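Local atomic coordinates of flagellin B1 (Methanocaldococcus jannaschii DSM 2661, PDB entry 5YA6), a protein that probably serves as a subunit of the archaellum, the rotating filament that propels swimming archaeal cells, and binds a calcium ion. Residues 35-40 against 115-120; 68-73 against 97-102; 45-50 against 110-115; 11-16 against 142-147. All blocks are in the same frame, centred on the assembly; numbering follows the deposited sequence.

Interaction 1: 35-40 against 115-120; sequences YITPNA and GDIAVL. With CA (calcium ion), chain D.
Antiparallel strand pairing inside the large mixed beta-sheet of this archaellin domain brings Tyr-35 to Pro-38 alongside Ile-117 to Leu-120, and the second strand begins directly after a calcium ligand. Ile-36 and Ala-118 form the hydrogen-bonded pair: Ile-36 N gives to Ala-118 O at 2.9 Å, and Ala-118 N returns the bond to Ile-36 O at 3.0 Å, both almost straight. Beyond them a side chain continues the pattern. Thr-37 holds OG1 trans to its main-chain nitrogen (chi1 -164°), which sets the hydroxyl against Asp-116 O as a donor at 2.6 Å. Pro-38 CD rests on that same oxygen, 3.4 Å from Asp-116 O. On the face that carries Tyr-35 and Val-119, the valine lies beside the tyrosine and lays CG2 over the middle of the ring in a CH-pi contact, 3.7 Å from the centroid and 8° off the normal, while Ile-117 CG2 comes to the ring edge. On the reverse face, Ile-36 CG1 leans against Leu-120 CG at 4.1 Å. The carboxylate of Asp-116 grips the calcium ion with both oxygens, OD1 and OD2 each at 2.4 Å.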
loop_
_atom_site.group_PDB
_atom_site.type_symbol
_atom_site.label_atom_id
_atom_site.label_comp_id
_atom_site.label_asym_id
_atom_site.label_seq_id
_atom_site.Cartn_x
_atom_site.Cartn_y
_atom_site.Cartn_z
ATOM N N TYR B 35 4.367 13.116 5.787
ATOM C CA TYR B 35 3.708 14.431 5.876
ATOM C C TYR B 35 2.303 14.375 5.307
ATOM O O TYR B 35 2.061 13.780 4.267
ATOM C CB TYR B 35 4.479 15.519 5.168
ATOM C CG TYR B 35 5.861 15.754 5.801
ATOM C CD1 TYR B 35 6.945 14.946 5.544
ATOM C CD2 TYR B 35 6.080 16.853 6.622
ATOM C CE1 TYR B 35 8.185 15.156 6.127
ATOM C CE2 TYR B 35 7.323 17.077 7.215
ATOM C CZ TYR B 35 8.379 16.252 6.944
ATOM O OH TYR B 35 9.602 16.488 7.577
ATOM N N ILE B 36 1.391 14.918 6.116
ATOM C CA ILE B 36 -0.070 14.829 5.951
ATOM C C ILE B 36 -0.729 16.231 6.009
ATOM O O ILE B 36 -0.343 17.049 6.827
ATOM C CB ILE B 36 -0.658 13.985 7.091
ATOM C CG1 ILE B 36 -0.080 12.546 7.050
ATOM C CG2 ILE B 36 -2.168 14.043 7.080
ATOM C CD1 ILE B 36 -0.524 11.744 5.832
ATOM N N THR B 37 -1.715 16.482 5.161
ATOM C CA THR B 37 -2.529 17.681 5.200
ATOM C C THR B 37 -3.956 17.285 4.810
ATOM O O THR B 37 -4.144 16.322 4.072
ATOM C CB THR B 37 -1.985 18.806 4.282
ATOM O OG1 THR B 37 -2.578 20.085 4.609
ATOM C CG2 THR B 37 -2.264 18.514 2.840
ATOM N N PRO B 38 -4.956 18.007 5.279
ATOM C CA PRO B 38 -6.328 17.669 4.821
ATOM C C PRO B 38 -6.527 17.896 3.312
ATOM O O PRO B 38 -5.937 18.801 2.739
ATOM C CB PRO B 38 -7.230 18.585 5.637
ATOM C CG PRO B 38 -6.409 18.931 6.869
ATOM C CD PRO B 38 -4.987 19.014 6.332
ATOM N N ASN B 39 -7.413 17.104 2.727
ATOM C CA ASN B 39 -7.920 17.398 1.374
ATOM C C ASN B 39 -8.507 18.829 1.359
ATOM O O ASN B 39 -9.146 19.235 2.286
ATOM C CB ASN B 39 -8.943 16.338 0.944
ATOM C CG ASN B 39 -8.340 14.932 0.800
ATOM O OD1 ASN B 39 -7.133 14.789 0.590
ATOM N ND2 ASN B 39 -9.171 13.903 0.927
ATOM N N ALA B 40 -8.268 19.583 0.291
ATOM C CA ALA B 40 -8.950 20.918 0.145
ATOM C C ALA B 40 -10.430 20.801 0.390
ATOM O O ALA B 40 -11.064 19.892 -0.138
ATOM C CB ALA B 40 -8.695 21.481 -1.253
ATOM N N GLY B 115 -5.591 23.923 6.315
ATOM C CA GLY B 115 -4.276 24.504 6.219
ATOM C C GLY B 115 -3.182 23.765 7.001
ATOM O O GLY B 115 -1.985 24.052 6.814
ATOM N N ASP B 116 -3.558 22.859 7.884
ATOM C CA ASP B 116 -2.598 22.247 8.802
ATOM C C ASP B 116 -1.681 21.306 8.080
ATOM O O ASP B 116 -2.109 20.673 7.114
ATOM C CB ASP B 116 -3.270 21.455 9.924
ATOM C CG ASP B 116 -3.965 22.316 10.978
ATOM O OD1 ASP B 116 -3.876 23.585 10.968
ATOM O OD2 ASP B 116 -4.585 21.678 11.839
ATOM N N ILE B 117 -0.460 21.169 8.591
ATOM C CA ILE B 117 0.446 20.118 8.148
ATOM C C ILE B 117 0.914 19.398 9.405
ATOM O O ILE B 117 1.399 20.021 10.356
ATOM C CB ILE B 117 1.662 20.603 7.311
ATOM C CG1 ILE B 117 1.179 21.399 6.110
ATOM C CG2 ILE B 117 2.544 19.420 6.874
ATOM C CD1 ILE B 117 2.346 22.102 5.392
ATOM N N ALA B 118 0.813 18.069 9.378
ATOM C CA ALA B 118 1.338 17.248 10.433
ATOM C C ALA B 118 2.361 16.295 9.844
ATOM O O ALA B 118 2.313 15.987 8.661
ATOM C CB ALA B 118 0.259 16.453 11.125
ATOM N N VAL B 119 3.259 15.775 10.677
ATOM C CA VAL B 119 4.175 14.722 10.223
ATOM C C VAL B 119 3.989 13.521 11.122
ATOM O O VAL B 119 3.797 13.659 12.344
ATOM C CB VAL B 119 5.639 15.246 10.172
ATOM C CG1 VAL B 119 6.124 15.658 11.559
ATOM C CG2 VAL B 119 6.554 14.216 9.551
ATOM N N LEU B 120 3.975 12.304 10.562
ATOM C CA LEU B 120 3.893 11.075 11.358
ATOM C C LEU B 120 5.314 10.616 11.458
ATOM O O LEU B 120 5.949 10.286 10.466
ATOM C CB LEU B 120 3.004 10.025 10.667
ATOM C CG LEU B 120 1.666 10.577 10.167
ATOM C CD1 LEU B 120 0.917 9.404 9.522
ATOM C CD2 LEU B 120 0.806 11.209 11.269
HETATM CA CA CA D . -5.289 23.739 12.876
HETATM O O HOH W 1 -5.374 25.973 11.879
#

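Interaction 2: 68-73 against 97-102; sequences VTTATL and VGVIQD. With CA (calcium ion), chain D.
Val-68 and Thr-69 run parallel to Val-97 and Gly-98 as neighbouring strands of the mixed sheet, and beyond Thr-69 the chain folds into a type I turn from Thr-70 to Leu-73. The main-chain bonds alternate as expected for a parallel pair: Thr-69 N to Val-97 O at 2.8 Å, then Val-99 N to Thr-69 O at 2.9 Å. Side-chain hydroxyls supply the remaining polar contacts. Thr-69 OG1 accepts from Ala-71 N at 3.0 Å, an ST turn that starts the bend. Thr-72 points OG1 between its own nitrogen and carbonyl carbon (chi1 49°) and donates to Val-99 O at 2.7 Å, arriving from above the carbonyl plane. The same OG1 sits 3.2 Å from Gly-98 CA, where any beta carbon on the glycine would collide with it. A valine in place of Thr-72 would probably leave Val-99 O without this donor and tie the turn less firmly to the strand. Among apolar contacts, Val-99 CG2 meets Val-68 CG2 at 3.9 Å and also touches Thr-70 CG2, whereas its CG1 faces Leu-73 CD1 at 4.1 Å. Past the classic beta bulge that Ile-100 and Gln-101 form opposite Ile-117, Asp-102 binds calcium through OD1 alone, at 2.3 Å, while its OD2 accepts from Leu-107 N.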
loop_
_atom_site.group_PDB
_atom_site.type_symbol
_atom_site.label_atom_id
_atom_site.label_comp_id
_atom_site.label_asym_id
_atom_site.label_seq_id
_atom_site.Cartn_x
_atom_site.Cartn_y
_atom_site.Cartn_z
ATOM N N VAL B 68 1.384 13.793 20.423
ATOM C CA VAL B 68 1.653 14.879 19.521
ATOM C C VAL B 68 2.715 15.813 20.156
ATOM O O VAL B 68 2.762 15.948 21.400
ATOM C CB VAL B 68 0.357 15.655 19.131
ATOM C CG1 VAL B 68 -0.413 16.127 20.362
ATOM C CG2 VAL B 68 0.650 16.836 18.219
ATOM N N THR B 69 3.541 16.415 19.324
ATOM C CA THR B 69 4.608 17.349 19.798
ATOM C C THR B 69 4.697 18.526 18.879
ATOM O O THR B 69 4.524 18.423 17.657
ATOM C CB THR B 69 5.992 16.703 19.883
ATOM O OG1 THR B 69 6.952 17.710 20.277
ATOM C CG2 THR B 69 6.439 16.092 18.533
ATOM N N THR B 70 4.944 19.722 19.470
ATOM C CA THR B 70 5.174 20.900 18.691
ATOM C C THR B 70 6.690 21.203 18.532
ATOM O O THR B 70 7.045 22.160 17.914
ATOM C CB THR B 70 4.613 22.101 19.395
ATOM O OG1 THR B 70 5.014 21.994 20.767
ATOM C CG2 THR B 70 3.018 22.147 19.346
ATOM N N ALA B 71 7.512 20.324 19.024
ATOM C CA ALA B 71 8.977 20.445 18.857
ATOM C C ALA B 71 9.472 20.424 17.407
ATOM O O ALA B 71 10.596 20.874 17.125
ATOM C CB ALA B 71 9.667 19.330 19.651
ATOM N N THR B 72 8.706 19.794 16.488
ATOM C CA THR B 72 9.007 19.798 15.081
ATOM C C THR B 72 8.727 21.108 14.374
ATOM O O THR B 72 9.063 21.285 13.171
ATOM C CB THR B 72 8.147 18.660 14.420
ATOM O OG1 THR B 72 6.749 18.785 14.851
ATOM C CG2 THR B 72 8.631 17.270 14.870
ATOM N N LEU B 73 8.027 22.022 15.047
ATOM C CA LEU B 73 7.564 23.238 14.390
ATOM C C LEU B 73 8.747 24.159 14.006
ATOM O O LEU B 73 9.566 24.505 14.869
ATOM C CB LEU B 73 6.570 23.937 15.328
ATOM C CG LEU B 73 5.760 25.092 14.791
ATOM C CD1 LEU B 73 4.970 24.678 13.574
ATOM C CD2 LEU B 73 4.809 25.565 15.889
ATOM N N VAL B 97 2.827 12.171 16.345
ATOM C CA VAL B 97 2.496 13.247 15.439
ATOM C C VAL B 97 3.315 14.489 15.751
ATOM O O VAL B 97 3.347 14.944 16.900
ATOM C CB VAL B 97 0.998 13.605 15.507
ATOM C CG1 VAL B 97 0.649 14.776 14.608
ATOM C CG2 VAL B 97 0.137 12.360 15.164
ATOM N N GLY B 98 3.980 15.029 14.750
ATOM C CA GLY B 98 4.695 16.345 14.881
ATOM C C GLY B 98 3.869 17.398 14.221
ATOM O O GLY B 98 3.407 17.242 13.071
ATOM N N VAL B 99 3.772 18.563 14.886
ATOM C CA VAL B 99 3.174 19.715 14.288
ATOM C C VAL B 99 4.133 20.405 13.289
ATOM O O VAL B 99 5.291 20.722 13.636
ATOM C CB VAL B 99 2.705 20.712 15.372
ATOM C CG1 VAL B 99 2.133 21.984 14.742
ATOM C CG2 VAL B 99 1.774 20.015 16.353
ATOM N N ILE B 100 3.701 20.633 12.055
ATOM C CA ILE B 100 4.489 21.348 11.042
ATOM C C ILE B 100 3.897 22.728 10.776
ATOM O O ILE B 100 4.628 23.747 10.660
ATOM C CB ILE B 100 4.624 20.518 9.724
ATOM C CG1 ILE B 100 5.341 19.188 10.042
ATOM C CG2 ILE B 100 5.390 21.298 8.671
ATOM C CD1 ILE B 100 6.766 19.246 10.605
ATOM N N GLN B 101 2.585 22.808 10.691
ATOM C CA GLN B 101 1.915 24.068 10.477
ATOM C C GLN B 101 0.517 23.955 11.117
ATOM O O GLN B 101 -0.173 22.962 10.930
ATOM C CB GLN B 101 1.910 24.238 9.000
ATOM C CG GLN B 101 1.140 25.371 8.449
ATOM C CD GLN B 101 1.439 25.473 6.967
ATOM O OE1 GLN B 101 2.599 25.681 6.567
ATOM N NE2 GLN B 101 0.420 25.255 6.140
ATOM N N ASP B 102 0.144 24.892 11.980
ATOM C CA ASP B 102 -1.139 24.792 12.646
ATOM C C ASP B 102 -1.516 26.173 13.243
ATOM O O ASP B 102 -1.225 26.406 14.377
ATOM C CB ASP B 102 -1.035 23.725 13.725
ATOM C CG ASP B 102 -2.295 23.545 14.512
ATOM O OD1 ASP B 102 -3.387 24.009 14.075
ATOM O OD2 ASP B 102 -2.182 22.885 15.508
HETATM CA CA CA D . -5.289 23.739 12.876
HETATM O O HOH W 1 -5.374 25.973 11.879
#

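Interaction 3: 45-50 against 110-115; sequences IDLKNA and GVINKG. With CA (calcium ion), chain D.
Ile-45 and Ile-112 face each other as an antiparallel hydrogen-bonded pair, with Ile-45 N giving to Ile-112 O and Ile-112 N returning the bond to Ile-45 O at 2.9 Å. Leu-47 N adds a third bond, to Gly-110 O at 2.7 Å. On the face that carries Ile-45 and Ile-112, Ile-112 holds CG1 trans to its main-chain nitrogen (chi1 -161°), which puts CG2 between that nitrogen and the carbonyl carbon, and CG2 meets both partners across the contact. Leu-47 comes over it at a slant, CD2 at 3.8 Å from Ile-112 CG2, and the beta carbon of Ile-45 abuts the same methyl. Leu-13 and Leu-107 pack around this apolar group. The pairing is a short two-stranded antiparallel sheet, and its first strand runs into an Asx turn overlapping a type I turn from Leu-47 to Ala-50. Asp-46 OD1 organises that bend: Lys-48 N donates to it at 3.0 Å and Lys-48 NZ, in a salt bridge, at 2.7 Å, the two arriving from opposite faces of the carboxylate. Lys-48 folds back at its last two torsions to reach there, and NZ also donates to Asn-109 O. An alanine at Asp-46 would probably leave both nitrogens without their shared acceptor and the lysine end freer to swing. Gly-110, with positive phi, passes close under the lysine chain, where a beta carbon would strike Lys-48 CG. Further along the second strand's exit, Asn-113 turns OD1 to the calcium ion at 2.4 Å.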
loop_
_atom_site.group_PDB
_atom_site.type_symbol
_atom_site.label_atom_id
_atom_site.label_comp_id
_atom_site.label_asym_id
_atom_site.label_seq_id
_atom_site.Cartn_x
_atom_site.Cartn_y
_atom_site.Cartn_z
ATOM N N ILE B 45 -10.763 16.868 11.090
ATOM C CA ILE B 45 -10.606 15.440 11.287
ATOM C C ILE B 45 -9.837 15.141 12.580
ATOM O O ILE B 45 -8.730 15.637 12.799
ATOM C CB ILE B 45 -9.854 14.849 10.103
ATOM C CG1 ILE B 45 -10.705 15.013 8.824
ATOM C CG2 ILE B 45 -9.567 13.335 10.292
ATOM C CD1 ILE B 45 -9.860 14.866 7.597
ATOM N N ASP B 46 -10.417 14.298 13.406
ATOM C CA ASP B 46 -9.788 13.857 14.648
ATOM C C ASP B 46 -8.767 12.768 14.273
ATOM O O ASP B 46 -9.159 11.742 13.665
ATOM C CB ASP B 46 -10.885 13.280 15.567
ATOM C CG ASP B 46 -10.365 12.737 16.881
ATOM O OD1 ASP B 46 -9.214 12.993 17.240
ATOM O OD2 ASP B 46 -11.163 12.021 17.565
ATOM N N LEU B 47 -7.497 12.959 14.655
ATOM C CA LEU B 47 -6.402 11.996 14.404
ATOM C C LEU B 47 -6.215 10.968 15.491
ATOM O O LEU B 47 -5.503 9.974 15.321
ATOM C CB LEU B 47 -5.056 12.744 14.169
ATOM C CG LEU B 47 -5.013 13.675 12.953
ATOM C CD1 LEU B 47 -3.644 14.210 12.691
ATOM C CD2 LEU B 47 -5.494 12.939 11.670
ATOM N N LYS B 48 -6.881 11.170 16.650
ATOM C CA LYS B 48 -6.528 10.402 17.813
ATOM C C LYS B 48 -6.821 8.903 17.678
ATOM O O LYS B 48 -6.076 8.119 18.280
ATOM C CB LYS B 48 -7.172 11.007 19.096
ATOM C CG LYS B 48 -6.557 12.324 19.484
ATOM C CD LYS B 48 -7.174 13.025 20.698
ATOM C CE LYS B 48 -8.649 13.414 20.533
ATOM N NZ LYS B 48 -8.841 14.430 19.487
ATOM N N ASN B 49 -7.784 8.457 16.856
ATOM C CA ASN B 49 -7.996 6.999 16.602
ATOM C C ASN B 49 -7.511 6.539 15.242
ATOM O O ASN B 49 -7.832 5.444 14.798
ATOM C CB ASN B 49 -9.499 6.706 16.727
ATOM C CG ASN B 49 -9.948 6.933 18.108
ATOM O OD1 ASN B 49 -10.593 7.941 18.409
ATOM N ND2 ASN B 49 -9.478 6.084 19.005
ATOM N N ALA B 50 -6.726 7.380 14.591
ATOM C CA ALA B 50 -6.298 7.119 13.223
ATOM C C ALA B 50 -5.272 6.020 13.225
ATOM O O ALA B 50 -4.405 5.939 14.127
ATOM C CB ALA B 50 -5.750 8.398 12.578
ATOM N N GLY B 110 -5.066 16.913 18.905
ATOM C CA GLY B 110 -5.213 15.749 17.997
ATOM C C GLY B 110 -6.215 15.976 16.863
ATOM O O GLY B 110 -6.771 14.992 16.339
ATOM N N VAL B 111 -6.461 17.232 16.491
ATOM C CA VAL B 111 -7.428 17.601 15.451
ATOM C C VAL B 111 -6.701 18.356 14.352
ATOM O O VAL B 111 -6.067 19.382 14.581
ATOM C CB VAL B 111 -8.593 18.475 15.962
ATOM C CG1 VAL B 111 -9.454 18.938 14.775
ATOM C CG2 VAL B 111 -9.462 17.710 16.927
ATOM N N ILE B 112 -6.844 17.860 13.113
ATOM C CA ILE B 112 -6.208 18.483 11.926
ATOM C C ILE B 112 -7.291 19.209 11.118
ATOM O O ILE B 112 -8.333 18.623 10.867
ATOM C CB ILE B 112 -5.403 17.466 11.042
ATOM C CG1 ILE B 112 -4.398 18.158 10.127
ATOM C CG2 ILE B 112 -6.296 16.439 10.341
ATOM C CD1 ILE B 112 -3.490 17.242 9.383
ATOM N N ASN B 113 -7.064 20.486 10.836
ATOM C CA ASN B 113 -8.046 21.267 10.092
ATOM C C ASN B 113 -7.421 22.099 9.033
ATOM O O ASN B 113 -6.273 21.997 8.755
ATOM C CB ASN B 113 -9.003 21.978 11.042
ATOM C CG ASN B 113 -8.355 23.024 11.894
ATOM O OD1 ASN B 113 -7.273 23.452 11.635
ATOM N ND2 ASN B 113 -9.037 23.426 12.957
ATOM N N LYS B 114 -8.258 22.831 8.324
ATOM C CA LYS B 114 -7.817 23.503 7.126
ATOM C C LYS B 114 -6.458 24.206 7.266
ATOM O O LYS B 114 -6.260 25.038 8.185
ATOM C CB LYS B 114 -8.907 24.532 6.723
ATOM C CG LYS B 114 -8.489 25.363 5.516
ATOM C CD LYS B 114 -9.600 26.313 5.090
ATOM C CE LYS B 114 -9.088 27.232 3.975
ATOM N NZ LYS B 114 -10.151 28.135 3.468
ATOM N N GLY B 115 -5.591 23.923 6.315
ATOM C CA GLY B 115 -4.276 24.504 6.219
ATOM C C GLY B 115 -3.182 23.765 7.001
ATOM O O GLY B 115 -1.985 24.052 6.814
HETATM CA CA CA D . -5.289 23.739 12.876
HETATM O O HOH W 1 -5.374 25.973 11.879
#

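Interaction 4: 11-16 against 142-147; sequences SGLMCI and FQPEFG
Leu-13 meets Phe-142 and Pro-144 with a single methyl, CD1, which makes the contact a compact example of one branched side chain joining distant parts of a beta fold. Its CG lies trans to the carbonyl carbon (chi1 -57°), an arrangement that carries CD1 out to residues 142-144. CD1 stands 3.4 Å from Pro-144 CG, tighter than usual for two carbons, and 3.6 Å from Phe-142 CD2. Leu-13 CD1 comes obliquely to the CD2-CE2 part of the Phe-142 ring; Tyr-95 packs against the same ring edge-to-face. Where the two segments meet again, Gly-147 CA comes within 3.2 Å of Ser-11 O, and a beta carbon on the glycine would run into that oxygen. Gln-143 shapes the bend between these two points. Its chain bends after CB (chi2 61°) and folds its amide back over the loop, where NE2 donates to Pro-144 O at 2.8 Å and to Gly-147 O at 2.7 Å, both acceptors lying close to the amide plane. The Pro-144 to Gly-147 bend is thereby tied across by one side-chain nitrogen. Gln-143 also packs on Gly-58 of the second subunit. In the fold, strand 13-23 is flanked by strand 28-38, while main-chain bonds from Ser-11 and Leu-13 to Ala-148 attach the lead-in to strand 13-23 to the loop between strands 137-143 and 150-155; Leu-13 itself reaches Ile-36, Ile-45 and Ala-150.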
loop_
_atom_site.group_PDB
_atom_site.type_symbol
_atom_site.label_atom_id
_atom_site.label_comp_id
_atom_site.label_asym_id
_atom_site.label_seq_id
_atom_site.Cartn_x
_atom_site.Cartn_y
_atom_site.Cartn_z
ATOM N N SER B 11 -14.598 14.627 3.429
ATOM C CA SER B 11 -13.394 14.985 4.134
ATOM C C SER B 11 -12.374 13.878 4.005
ATOM O O SER B 11 -12.712 12.720 3.813
ATOM C CB SER B 11 -13.745 15.220 5.577
ATOM O OG SER B 11 -14.570 16.370 5.596
ATOM N N GLY B 12 -11.118 14.247 4.116
ATOM C CA GLY B 12 -10.065 13.234 4.098
ATOM C C GLY B 12 -8.681 13.849 4.137
ATOM O O GLY B 12 -8.533 15.066 4.244
ATOM N N LEU B 13 -7.684 12.990 4.112
ATOM C CA LEU B 13 -6.257 13.355 4.239
ATOM C C LEU B 13 -5.442 12.962 3.047
ATOM O O LEU B 13 -5.766 12.026 2.349
ATOM C CB LEU B 13 -5.636 12.653 5.406
ATOM C CG LEU B 13 -6.299 12.883 6.765
ATOM C CD1 LEU B 13 -5.499 12.072 7.789
ATOM C CD2 LEU B 13 -6.291 14.327 7.150
ATOM N N MET B 14 -4.452 13.785 2.754
ATOM C CA MET B 14 -3.529 13.603 1.656
ATOM C C MET B 14 -2.120 13.517 2.202
ATOM O O MET B 14 -1.675 14.382 2.968
ATOM C CB MET B 14 -3.603 14.780 0.680
ATOM C CG MET B 14 -2.706 14.645 -0.548
ATOM S SD MET B 14 -2.995 16.082 -1.619
ATOM C CE MET B 14 -2.895 17.510 -0.551
ATOM N N CYS B 15 -1.369 12.550 1.713
ATOM C CA CYS B 15 0.036 12.548 1.931
ATOM C C CYS B 15 0.723 13.480 0.975
ATOM O O CYS B 15 0.558 13.397 -0.276
ATOM C CB CYS B 15 0.609 11.102 1.831
ATOM S SG CYS B 15 2.412 10.980 2.028
ATOM N N ILE B 16 1.495 14.421 1.553
ATOM C CA ILE B 16 2.260 15.374 0.759
ATOM C C ILE B 16 3.757 15.180 0.845
ATOM O O ILE B 16 4.509 16.105 0.595
ATOM C CB ILE B 16 1.847 16.824 1.125
ATOM C CG1 ILE B 16 1.982 17.132 2.631
ATOM C CG2 ILE B 16 0.431 17.065 0.679
ATOM C CD1 ILE B 16 2.044 18.609 2.990
ATOM N N PHE B 142 -2.964 5.952 5.755
ATOM C CA PHE B 142 -3.279 6.590 7.060
ATOM C C PHE B 142 -4.745 6.921 7.097
ATOM O O PHE B 142 -5.219 7.769 6.348
ATOM C CB PHE B 142 -2.444 7.834 7.235
ATOM C CG PHE B 142 -2.605 8.469 8.624
ATOM C CD1 PHE B 142 -2.394 7.717 9.744
ATOM C CD2 PHE B 142 -2.905 9.818 8.763
ATOM C CE1 PHE B 142 -2.519 8.265 11.001
ATOM C CE2 PHE B 142 -2.996 10.370 10.032
ATOM C CZ PHE B 142 -2.798 9.600 11.134
ATOM N N GLN B 143 -5.472 6.198 7.957
ATOM C CA GLN B 143 -6.908 6.174 7.949
ATOM C C GLN B 143 -7.473 6.674 9.315
ATOM O O GLN B 143 -7.479 5.955 10.288
ATOM C CB GLN B 143 -7.352 4.740 7.731
ATOM C CG GLN B 143 -8.887 4.612 7.644
ATOM C CD GLN B 143 -9.513 5.363 6.515
ATOM O OE1 GLN B 143 -9.396 4.983 5.327
ATOM N NE2 GLN B 143 -10.182 6.488 6.862
ATOM N N PRO B 144 -7.950 7.868 9.326
ATOM C CA PRO B 144 -8.699 8.276 10.518
ATOM C C PRO B 144 -10.039 7.559 10.600
ATOM O O PRO B 144 -10.521 6.956 9.633
ATOM C CB PRO B 144 -8.954 9.779 10.236
ATOM C CG PRO B 144 -7.780 10.158 9.426
ATOM C CD PRO B 144 -7.795 8.971 8.405
ATOM N N GLU B 145 -10.678 7.687 11.738
ATOM C CA GLU B 145 -11.958 7.051 11.891
ATOM C C GLU B 145 -12.953 7.482 10.819
ATOM O O GLU B 145 -13.691 6.623 10.256
ATOM C CB GLU B 145 -12.483 7.299 13.291
ATOM C CG GLU B 145 -13.844 6.625 13.533
ATOM C CD GLU B 145 -14.391 6.881 14.934
ATOM O OE1 GLU B 145 -15.531 6.383 15.216
ATOM O OE2 GLU B 145 -13.720 7.546 15.757
ATOM N N PHE B 146 -12.989 8.783 10.571
ATOM C CA PHE B 146 -13.901 9.399 9.626
ATOM C C PHE B 146 -13.119 10.021 8.482
ATOM O O PHE B 146 -12.000 10.560 8.676
ATOM C CB PHE B 146 -14.755 10.449 10.321
ATOM C CG PHE B 146 -15.621 9.899 11.413
ATOM C CD1 PHE B 146 -16.711 9.116 11.114
ATOM C CD2 PHE B 146 -15.331 10.143 12.734
ATOM C CE1 PHE B 146 -17.505 8.604 12.117
ATOM C CE2 PHE B 146 -16.092 9.607 13.742
ATOM C CZ PHE B 146 -17.197 8.854 13.445
ATOM N N GLY B 147 -13.663 9.898 7.279
ATOM C CA GLY B 147 -13.076 10.415 6.074
ATOM C C GLY B 147 -12.133 9.478 5.322
ATOM O O GLY B 147 -11.880 8.341 5.765
#

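In the fold
Three of the four contacts converge on one calcium ion: interaction 1 supplies Asp-116, interaction 2 Asp-102 and interaction 3 Asn-113, with Asp-104, Ser-106 and a water completing the shell. All five protein ligands fall between Asp-102 and Asp-116, so the metal gathers a single loop, which interactions 1 and 3 attach to residues 35-38 and 45-47. Interactions 1 and 2, centred about 11 Å apart, sit on adjoining strands of the large sheet, where Gly-98 N lies 2.8 Å from Val-119 O in a probable hydrogen bond. Interaction 4 stands back from the metal, the side chain of Leu-13 about 11 Å away, yet it packs on interaction 3 through Ile-45 CG2 and Pro-144 CB, 3.6 Å apart.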